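Long-range contacts in plasmid Partition par B protein (Enterobacteria phage P1, PDB 1ZX4), which controls plasmid partitioning by recognising and binding the cis-acting DNA partition sites: residues R43-A47 with F66-K70; L54-F58 with I115-I119; K134-L140 with R151-K155. All blocks are in the same frame, centred on the assembly; numbering follows the deposited sequence.

Contact 1: R43-A47 with F66-K70; sequences RALQA and FSDYK. With nucleotides of chain B; nucleotides of chain A.
Arg43 and Phe66 join helix 38-48, the second helix of the helix-turn-helix motif, to the start of helix 66-78, and the same arginine reads the DNA. From CB outward, it meets Phe66 first and the DNA last. Its CB sits 3.6 Å from Phe66 CE2. CG then passes over the face of that ring, a CH-pi contact with 4.2 Å from Arg43 CG to the Phe66 centroid. From CG to NE the chain runs extended, crossing the phenyl at about a right angle and leaving it behind. NE is nearest the methyl C7 of DT17 of chain B, which lies over the centre of the guanidinium face. NH1 gives a hydrogen bond of 2.8 Å to N7 of DG18 of chain B, in the guanidinium plane and fairly straight at 164°. NH2 turns to O6 of the same base, modelled too close to be relied on in detail. The arrangement is consistent with two-bond arginine-guanine recognition in the major groove. Behind it, Gln46 CB meets the edge of the Phe66 ring, and Gln46 NE2 makes a hydrogen bond to a DNA phosphate. Farther along the helix, Ala47 CB rests on one face of Tyr69, 4.2 Å above the ring plane and offset toward its rim.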
loop_
_atom_site.group_PDB
_atom_site.type_symbol
_atom_site.label_atom_id
_atom_site.label_comp_id
_atom_site.label_asym_id
_atom_site.label_seq_id
_atom_site.Cartn_x
_atom_site.Cartn_y
_atom_site.Cartn_z
ATOM N N ARG C 43 39.991 8.766 13.569
ATOM C CA ARG C 43 39.416 9.000 12.252
ATOM C C ARG C 43 39.100 7.701 11.494
ATOM O O ARG C 43 37.969 7.504 11.041
ATOM C CB ARG C 43 40.383 9.893 11.453
ATOM C CG ARG C 43 40.564 11.347 12.012
ATOM C CD ARG C 43 41.819 12.072 11.402
ATOM N NE ARG C 43 42.078 13.418 11.938
ATOM C CZ ARG C 43 43.292 13.994 12.010
ATOM N NH1 ARG C 43 44.418 13.384 11.584
ATOM N NH2 ARG C 43 43.396 15.194 12.561
ATOM N N ALA C 44 40.073 6.807 11.363
ATOM C CA ALA C 44 39.830 5.556 10.657
ATOM C C ALA C 44 38.640 4.752 11.225
ATOM O O ALA C 44 37.884 4.136 10.458
ATOM C CB ALA C 44 41.080 4.716 10.663
ATOM N N LEU C 45 38.482 4.734 12.558
ATOM C CA LEU C 45 37.361 4.024 13.190
ATOM C C LEU C 45 36.137 4.927 13.055
ATOM O O LEU C 45 35.051 4.487 12.642
ATOM C CB LEU C 45 37.644 3.726 14.668
ATOM C CG LEU C 45 38.849 2.827 14.959
ATOM C CD1 LEU C 45 39.226 3.050 16.401
ATOM C CD2 LEU C 45 38.581 1.348 14.701
ATOM N N GLN C 46 36.320 6.205 13.370
ATOM C CA GLN C 46 35.219 7.150 13.255
ATOM C C GLN C 46 34.518 6.917 11.922
ATOM O O GLN C 46 33.292 6.894 11.865
ATOM C CB GLN C 46 35.732 8.576 13.330
ATOM C CG GLN C 46 34.704 9.538 13.844
ATOM C CD GLN C 46 35.358 10.767 14.480
ATOM O OE1 GLN C 46 36.355 10.641 15.196
ATOM N NE2 GLN C 46 34.792 11.954 14.232
ATOM N N ALA C 47 35.304 6.720 10.862
ATOM C CA ALA C 47 34.765 6.472 9.530
ATOM C C ALA C 47 34.219 5.067 9.401
ATOM O O ALA C 47 33.136 4.875 8.866
ATOM C CB ALA C 47 35.833 6.686 8.486
ATOM N N PHE C 66 36.244 11.843 4.757
ATOM C CA PHE C 66 35.980 11.550 6.156
ATOM C C PHE C 66 34.980 12.522 6.773
ATOM O O PHE C 66 33.951 12.105 7.280
ATOM C CB PHE C 66 37.315 11.542 6.924
ATOM C CG PHE C 66 37.169 11.669 8.404
ATOM C CD1 PHE C 66 37.055 12.922 8.987
ATOM C CD2 PHE C 66 37.117 10.541 9.217
ATOM C CE1 PHE C 66 36.891 13.067 10.359
ATOM C CE2 PHE C 66 36.953 10.671 10.602
ATOM C CZ PHE C 66 36.841 11.943 11.171
ATOM N N SER C 67 35.253 13.820 6.711
ATOM C CA SER C 67 34.347 14.819 7.293
ATOM C C SER C 67 32.911 14.542 6.873
ATOM O O SER C 67 31.954 14.803 7.615
ATOM C CB SER C 67 34.753 16.238 6.888
ATOM O OG SER C 67 34.700 17.123 8.007
ATOM N N ASP C 68 32.795 13.935 5.698
ATOM C CA ASP C 68 31.496 13.621 5.128
ATOM C C ASP C 68 30.980 12.510 5.993
ATOM O O ASP C 68 29.911 12.598 6.590
ATOM C CB ASP C 68 31.666 13.164 3.678
ATOM C CG ASP C 68 32.302 14.229 2.811
ATOM O OD1 ASP C 68 31.959 15.412 3.055
ATOM O OD2 ASP C 68 33.111 13.891 1.903
ATOM N N TYR C 69 31.798 11.470 6.085
ATOM C CA TYR C 69 31.496 10.310 6.918
ATOM C C TYR C 69 31.072 10.772 8.312
ATOM O O TYR C 69 30.065 10.334 8.850
ATOM C CB TYR C 69 32.724 9.435 7.092
ATOM C CG TYR C 69 33.051 8.504 5.966
ATOM C CD1 TYR C 69 32.353 7.325 5.792
ATOM C CD2 TYR C 69 34.137 8.744 5.146
ATOM C CE1 TYR C 69 32.740 6.381 4.833
ATOM C CE2 TYR C 69 34.532 7.815 4.176
ATOM C CZ TYR C 69 33.832 6.622 4.026
ATOM O OH TYR C 69 34.250 5.651 3.118
ATOM N N LYS C 70 31.874 11.646 8.903
ATOM C CA LYS C 70 31.587 12.192 10.215
ATOM C C LYS C 70 30.135 12.684 10.287
ATOM O O LYS C 70 29.476 12.495 11.308
ATOM C CB LYS C 70 32.524 13.356 10.508
ATOM C CG LYS C 70 32.749 13.609 11.989
ATOM C CD LYS C 70 33.071 15.086 12.269
ATOM C CE LYS C 70 34.179 15.648 11.365
ATOM N NZ LYS C 70 34.416 17.105 11.620
ATOM P P DG B 18 49.170 11.024 10.382
ATOM O OP1 DG B 18 49.790 9.744 9.964
ATOM O OP2 DG B 18 47.792 11.039 10.925
ATOM O "O5'" DG B 18 50.158 11.717 11.390
ATOM C "C5'" DG B 18 51.439 12.095 10.946
ATOM C "C4'" DG B 18 51.931 13.250 11.774
ATOM O "O4'" DG B 18 50.981 14.333 11.651
ATOM C "C3'" DG B 18 51.995 12.914 13.252
ATOM O "O3'" DG B 18 53.169 13.467 13.801
ATOM C "C2'" DG B 18 50.730 13.521 13.834
ATOM C "C1'" DG B 18 50.443 14.683 12.909
ATOM N N9 DG B 18 49.031 14.940 12.693
ATOM C C8 DG B 18 48.058 14.013 12.419
ATOM N N7 DG B 18 46.870 14.544 12.276
ATOM C C5 DG B 18 47.082 15.906 12.460
ATOM C C6 DG B 18 46.166 16.996 12.401
ATOM O O6 DG B 18 44.955 16.952 12.189
ATOM N N1 DG B 18 46.801 18.229 12.617
ATOM C C2 DG B 18 48.155 18.376 12.855
ATOM N N2 DG B 18 48.602 19.632 13.014
ATOM N N3 DG B 18 49.017 17.357 12.926
ATOM C C4 DG B 18 48.413 16.164 12.715
ATOM P P DT B 17 44.939 11.017 6.317
ATOM O OP1 DT B 17 44.888 9.615 5.821
ATOM O OP2 DT B 17 44.079 11.441 7.463
ATOM O "O5'" DT B 17 46.433 11.402 6.668
ATOM C "C5'" DT B 17 46.845 12.738 6.435
ATOM C "C4'" DT B 17 48.049 13.062 7.274
ATOM O "O4'" DT B 17 48.020 14.488 7.511
ATOM C "C3'" DT B 17 47.916 12.414 8.635
ATOM O "O3'" DT B 17 49.154 12.060 9.182
ATOM C "C2'" DT B 17 47.268 13.475 9.492
ATOM C "C1'" DT B 17 47.723 14.774 8.863
ATOM N N1 DT B 17 46.654 15.792 8.885
ATOM C C2 DT B 17 47.045 17.093 9.018
ATOM O O2 DT B 17 48.211 17.417 9.080
ATOM N N3 DT B 17 46.026 18.005 9.080
ATOM C C4 DT B 17 44.675 17.741 9.025
ATOM O O4 DT B 17 43.867 18.674 9.076
ATOM C C5 DT B 17 44.325 16.333 8.890
ATOM C C7 DT B 17 42.879 15.947 8.859
ATOM C C6 DT B 17 45.322 15.443 8.807
ATOM P P DT A 7 37.048 21.222 16.918
ATOM O OP1 DT A 7 36.250 22.387 17.408
ATOM O OP2 DT A 7 36.775 20.643 15.571
ATOM O "O5'" DT A 7 38.575 21.638 17.036
ATOM C "C5'" DT A 7 39.086 22.027 18.297
ATOM C "C4'" DT A 7 40.436 22.674 18.131
ATOM O "O4'" DT A 7 41.441 21.661 17.870
ATOM C "C3'" DT A 7 40.496 23.662 16.970
ATOM O "O3'" DT A 7 41.253 24.813 17.380
ATOM C "C2'" DT A 7 41.161 22.856 15.861
ATOM C "C1'" DT A 7 42.079 21.904 16.625
ATOM N N1 DT A 7 42.338 20.586 15.982
ATOM C C2 DT A 7 43.651 20.148 15.933
ATOM O O2 DT A 7 44.591 20.832 16.296
ATOM N N3 DT A 7 43.819 18.877 15.420
ATOM C C4 DT A 7 42.828 18.033 14.931
ATOM O O4 DT A 7 43.112 16.893 14.545
ATOM C C5 DT A 7 41.494 18.584 14.938
ATOM C C7 DT A 7 40.387 17.767 14.352
ATOM C C6 DT A 7 41.311 19.809 15.469
#

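Contact 2: L54-F58 with I115-I119; sequences LVALF and ILRLI
Leu57 N is held by a 2.6 Å hydrogen bond to Leu54 O, in the turn at residues 54-58. The turn packs on helix 108-126 within the all-helical region that carries the helix-turn-helix, and the side chains meet through apolar groups. From this turn Leu54 and Leu57 point toward helix 108-126, and the Phe58 ring reaches it as well. Phe58 and Ile119 carry most of the contact. Ile115 CG2 lies 3.4 Å above the plane of the Phe58 ring, offset toward the rim, in a CH-pi contact with 3.8 Å from Ile115 CG2 to the Phe58 centroid. With CG1 anti to the carbonyl carbon (chi1 -64°), Ile115 sends that other branch away from Phe58, and CG2 does the touching. Leu116 CB comes to 4.0 Å from Phe58 CE2. One turn on, Ile119 splits its branches: CD1 approaches the Phe58 ring, while CG2 faces Leu54, whose side chain slides past in the reverse direction. Leu72 of helix 66-78 backs both Leu54 and Phe58, and Ile93 and Ile97 of helix 83-102 flank the isoleucines. At the Leu54 end, Leu54 CD2 stands 3.6 Å from Ile119 CG2.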
loop_
_atom_site.group_PDB
_atom_site.type_symbol
_atom_site.label_atom_id
_atom_site.label_comp_id
_atom_site.label_asym_id
_atom_site.label_seq_id
_atom_site.Cartn_x
_atom_site.Cartn_y
_atom_site.Cartn_z
ATOM N N LEU C 54 23.762 4.288 4.492
ATOM C CA LEU C 54 24.028 5.542 3.809
ATOM C C LEU C 54 25.270 5.390 2.927
ATOM O O LEU C 54 25.227 5.653 1.727
ATOM C CB LEU C 54 24.226 6.654 4.838
ATOM C CG LEU C 54 22.969 6.929 5.661
ATOM C CD1 LEU C 54 23.236 8.013 6.689
ATOM C CD2 LEU C 54 21.860 7.354 4.740
ATOM N N VAL C 55 26.375 4.950 3.520
ATOM C CA VAL C 55 27.604 4.776 2.758
ATOM C C VAL C 55 27.299 4.127 1.415
ATOM O O VAL C 55 27.856 4.520 0.384
ATOM C CB VAL C 55 28.640 3.877 3.510
ATOM C CG1 VAL C 55 29.867 3.635 2.629
ATOM C CG2 VAL C 55 29.055 4.533 4.816
ATOM N N ALA C 56 26.390 3.156 1.434
ATOM C CA ALA C 56 26.038 2.417 0.228
ATOM C C ALA C 56 25.264 3.181 -0.856
ATOM O O ALA C 56 25.022 2.656 -1.938
ATOM C CB ALA C 56 25.291 1.146 0.619
ATOM N N LEU C 57 24.885 4.418 -0.585
ATOM C CA LEU C 57 24.161 5.179 -1.584
ATOM C C LEU C 57 25.143 5.713 -2.614
ATOM O O LEU C 57 24.866 5.698 -3.808
ATOM C CB LEU C 57 23.419 6.335 -0.918
ATOM C CG LEU C 57 22.336 5.932 0.091
ATOM C CD1 LEU C 57 22.166 6.999 1.166
ATOM C CD2 LEU C 57 21.037 5.716 -0.640
ATOM N N PHE C 58 26.308 6.150 -2.149
ATOM C CA PHE C 58 27.317 6.727 -3.034
ATOM C C PHE C 58 27.982 5.803 -4.056
ATOM O O PHE C 58 28.209 4.617 -3.794
ATOM C CB PHE C 58 28.382 7.418 -2.194
ATOM C CG PHE C 58 27.813 8.348 -1.185
ATOM C CD1 PHE C 58 27.307 7.861 0.013
ATOM C CD2 PHE C 58 27.733 9.716 -1.450
ATOM C CE1 PHE C 58 26.725 8.719 0.936
ATOM C CE2 PHE C 58 27.151 10.593 -0.536
ATOM C CZ PHE C 58 26.646 10.094 0.662
ATOM N N ILE C 115 24.609 13.988 -3.605
ATOM C CA ILE C 115 23.994 12.855 -2.913
ATOM C C ILE C 115 23.879 13.055 -1.404
ATOM O O ILE C 115 22.861 12.709 -0.788
ATOM C CB ILE C 115 24.787 11.534 -3.179
ATOM C CG1 ILE C 115 24.728 11.172 -4.664
ATOM C CG2 ILE C 115 24.213 10.381 -2.340
ATOM C CD1 ILE C 115 24.176 12.260 -5.559
ATOM N N LEU C 116 24.934 13.601 -0.810
ATOM C CA LEU C 116 24.957 13.868 0.616
ATOM C C LEU C 116 24.025 15.036 0.945
ATOM O O LEU C 116 23.423 15.072 2.020
ATOM C CB LEU C 116 26.379 14.197 1.086
ATOM C CG LEU C 116 26.497 14.585 2.572
ATOM C CD1 LEU C 116 26.218 13.379 3.437
ATOM C CD2 LEU C 116 27.879 15.135 2.882
ATOM N N ARG C 117 23.910 15.995 0.034
ATOM C CA ARG C 117 23.036 17.138 0.264
ATOM C C ARG C 117 21.657 16.605 0.623
ATOM O O ARG C 117 21.001 17.083 1.558
ATOM C CB ARG C 117 22.951 17.985 -1.006
ATOM C CG ARG C 117 23.437 19.417 -0.843
ATOM C CD ARG C 117 23.924 19.927 -2.181
ATOM N NE ARG C 117 24.175 21.363 -2.200
ATOM C CZ ARG C 117 24.849 21.986 -3.166
ATOM N NH1 ARG C 117 25.349 21.301 -4.188
ATOM N NH2 ARG C 117 25.013 23.301 -3.120
ATOM N N LEU C 118 21.239 15.584 -0.119
ATOM C CA LEU C 118 19.935 14.951 0.074
ATOM C C LEU C 118 19.894 14.168 1.373
ATOM O O LEU C 118 19.016 14.351 2.208
ATOM C CB LEU C 118 19.664 13.972 -1.061
ATOM C CG LEU C 118 19.294 14.619 -2.386
ATOM C CD1 LEU C 118 19.726 13.709 -3.531
ATOM C CD2 LEU C 118 17.788 14.921 -2.413
ATOM N N ILE C 119 20.857 13.277 1.536
ATOM C CA ILE C 119 20.912 12.458 2.734
ATOM C C ILE C 119 20.727 13.295 3.994
ATOM O O ILE C 119 20.153 12.835 4.984
ATOM C CB ILE C 119 22.243 11.660 2.759
ATOM C CG1 ILE C 119 22.181 10.696 1.576
ATOM C CG2 ILE C 119 22.433 10.887 4.084
ATOM C CD1 ILE C 119 23.434 9.909 1.279
#

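Contact 3: K134-L140 with R151-K155; sequences KSVVTEL and RKRVK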
loop_
_atom_site.group_PDB
_atom_site.type_symbol
_atom_site.label_atom_id
_atom_site.label_comp_id
_atom_site.label_asym_id
_atom_site.label_seq_id
_atom_site.Cartn_x
_atom_site.Cartn_y
_atom_site.Cartn_z
ATOM N N LYS C 134 4.148 14.346 12.871
ATOM C CA LYS C 134 3.229 14.657 11.780
ATOM C C LYS C 134 3.319 13.471 10.816
ATOM O O LYS C 134 4.380 12.855 10.670
ATOM C CB LYS C 134 3.655 15.952 11.068
ATOM C CG LYS C 134 3.640 17.202 11.945
ATOM C CD LYS C 134 2.213 17.590 12.342
ATOM C CE LYS C 134 2.184 18.844 13.224
ATOM N NZ LYS C 134 0.802 19.224 13.648
ATOM N N SER C 135 2.211 13.133 10.168
ATOM C CA SER C 135 2.217 12.010 9.251
ATOM C C SER C 135 3.225 12.243 8.153
ATOM O O SER C 135 3.238 13.306 7.544
ATOM C CB SER C 135 0.844 11.824 8.634
ATOM O OG SER C 135 0.858 10.717 7.755
ATOM N N VAL C 136 4.063 11.244 7.903
ATOM C CA VAL C 136 5.086 11.353 6.878
ATOM C C VAL C 136 4.824 10.346 5.803
ATOM O O VAL C 136 4.687 9.161 6.102
ATOM C CB VAL C 136 6.477 11.046 7.416
ATOM C CG1 VAL C 136 7.521 11.385 6.360
ATOM C CG2 VAL C 136 6.717 11.806 8.698
ATOM N N VAL C 137 4.777 10.807 4.556
ATOM C CA VAL C 137 4.527 9.920 3.423
ATOM C C VAL C 137 5.658 9.929 2.423
ATOM O O VAL C 137 6.277 10.953 2.185
ATOM C CB VAL C 137 3.263 10.305 2.665
ATOM C CG1 VAL C 137 2.058 10.197 3.563
ATOM C CG2 VAL C 137 3.406 11.696 2.145
ATOM N N THR C 138 5.906 8.770 1.836
ATOM C CA THR C 138 6.949 8.592 0.843
ATOM C C THR C 138 6.260 7.853 -0.287
ATOM O O THR C 138 5.622 6.821 -0.067
ATOM C CB THR C 138 8.055 7.714 1.381
ATOM O OG1 THR C 138 7.526 6.410 1.639
ATOM C CG2 THR C 138 8.580 8.274 2.674
ATOM N N GLU C 139 6.370 8.391 -1.494
ATOM C CA GLU C 139 5.726 7.772 -2.635
ATOM C C GLU C 139 6.573 6.592 -3.090
ATOM O O GLU C 139 7.696 6.778 -3.532
ATOM C CB GLU C 139 5.515 8.811 -3.761
ATOM C CG GLU C 139 4.032 8.913 -4.211
ATOM C CD GLU C 139 3.746 10.030 -5.221
ATOM O OE1 GLU C 139 3.860 11.210 -4.832
ATOM O OE2 GLU C 139 3.404 9.734 -6.396
ATOM N N LEU C 140 6.025 5.385 -2.945
ATOM C CA LEU C 140 6.694 4.148 -3.320
ATOM C C LEU C 140 7.105 4.086 -4.782
ATOM O O LEU C 140 8.178 3.589 -5.100
ATOM C CB LEU C 140 5.804 2.953 -2.996
ATOM C CG LEU C 140 5.787 2.467 -1.543
ATOM C CD1 LEU C 140 5.588 3.631 -0.628
ATOM C CD2 LEU C 140 4.672 1.456 -1.323
ATOM N N ARG C 151 2.126 4.744 -2.406
ATOM C CA ARG C 151 2.878 5.405 -1.353
ATOM C C ARG C 151 2.603 4.831 0.026
ATOM O O ARG C 151 1.643 4.070 0.232
ATOM C CB ARG C 151 2.611 6.897 -1.366
ATOM C CG ARG C 151 1.144 7.266 -1.386
ATOM C CD ARG C 151 0.994 8.737 -1.765
ATOM N NE ARG C 151 -0.358 9.136 -2.171
ATOM C CZ ARG C 151 -1.440 9.011 -1.408
ATOM N NH1 ARG C 151 -1.360 8.491 -0.185
ATOM N NH2 ARG C 151 -2.604 9.431 -1.871
ATOM N N LYS C 152 3.479 5.206 0.954
ATOM C CA LYS C 152 3.404 4.737 2.317
ATOM C C LYS C 152 3.339 5.978 3.151
ATOM O O LYS C 152 3.883 7.033 2.774
ATOM C CB LYS C 152 4.632 3.883 2.661
ATOM C CG LYS C 152 4.638 3.446 4.096
ATOM C CD LYS C 152 6.018 2.913 4.442
ATOM C CE LYS C 152 6.204 2.585 5.928
ATOM N NZ LYS C 152 7.628 2.360 6.342
ATOM N N ARG C 153 2.611 5.865 4.252
ATOM C CA ARG C 153 2.410 6.953 5.170
ATOM C C ARG C 153 2.572 6.467 6.581
ATOM O O ARG C 153 1.769 5.669 7.042
ATOM C CB ARG C 153 1.028 7.536 4.947
ATOM C CG ARG C 153 0.229 7.971 6.198
ATOM C CD ARG C 153 -1.062 8.557 5.697
ATOM N NE ARG C 153 -0.811 9.675 4.781
ATOM C CZ ARG C 153 -1.697 10.115 3.898
ATOM N NH1 ARG C 153 -2.876 9.513 3.815
ATOM N NH2 ARG C 153 -1.435 11.171 3.132
ATOM N N VAL C 154 3.615 6.950 7.268
ATOM C CA VAL C 154 3.871 6.590 8.665
ATOM C C VAL C 154 3.641 7.853 9.462
ATOM O O VAL C 154 4.294 8.861 9.239
ATOM C CB VAL C 154 5.320 6.131 8.909
ATOM C CG1 VAL C 154 5.492 5.686 10.342
ATOM C CG2 VAL C 154 5.676 5.002 7.979
ATOM N N LYS C 155 2.686 7.784 10.374
ATOM C CA LYS C 155 2.329 8.912 11.226
ATOM C C LYS C 155 2.300 8.326 12.613
ATOM O O LYS C 155 1.240 8.072 13.185
ATOM C CB LYS C 155 0.953 9.473 10.860
ATOM C CG LYS C 155 -0.169 8.418 10.829
ATOM C CD LYS C 155 -1.552 8.983 10.435
ATOM C CE LYS C 155 -2.684 7.910 10.445
ATOM N NZ LYS C 155 -4.071 8.480 10.237
#
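The Arg153 and Val137 side chains lie side by side, pointing the same way, and Val137 CG1 and Ser135 OG come up near the guanidinium, with Val137 CG1 3.8 Å from Arg153 CZ. Val137 CG1 is placed there by standing anti to its carbonyl carbon (chi1 -62°). On the same face, Glu139 and Arg151 hold their carboxylate and guanidinium planes nearly perpendicular, 87° apart. Their charged groups do not meet, with 5.4 Å from Glu139 OE1 to Arg151 NE, and what touches is carbon: Glu139 CG lies 3.8 Å from Arg151 CB. Arg151 and Arg153 both make salt bridges to Glu162 of strand 158-164. The backbones form an antiparallel hairpin. Val136 and Val154 bond in both directions, Val136 N to Val154 O and Val154 N to Val136 O at 2.7 Å each; Thr138 and Lys152 repeat the pattern, with Lys152 N to Thr138 O at 2.9 Å. These four residues put their side chains on the other face, where Leu140 CD1 comes 3.4 Å from Lys152 CB. That face meets the second subunit: its Asp175 makes a salt bridge with Lys152, while its Gln171 and Leu182 pack on Val154 and Leu140. Strand 149-154 is the middle of a three-stranded sheet, between 136-141 and 158-164.

In the fold
From the N terminus, the chain passes through the helix-turn-helix, leaves helix 38-48 and returns at helix 66-78, where contact 1 closes an 18-residue loop. Residues 54-58 lie inside that loop but find their partner much later, on helix 108-126, so contact 2 crosses contact 1. The two touch as well, through Tyr69 with Val55 and Asp68 with Leu116, so helix 66-78, which meets helix 38-48 in contact 1, also touches both segments of contact 2. Contact 3 comes afterwards in series, closing a short hairpin loop in the C-terminal sheet. Its centre is about 31 Å from that of contact 1, on the opposite side of the chain's centre, so the sheet that faces the second subunit lies well away from the helix-turn-helix.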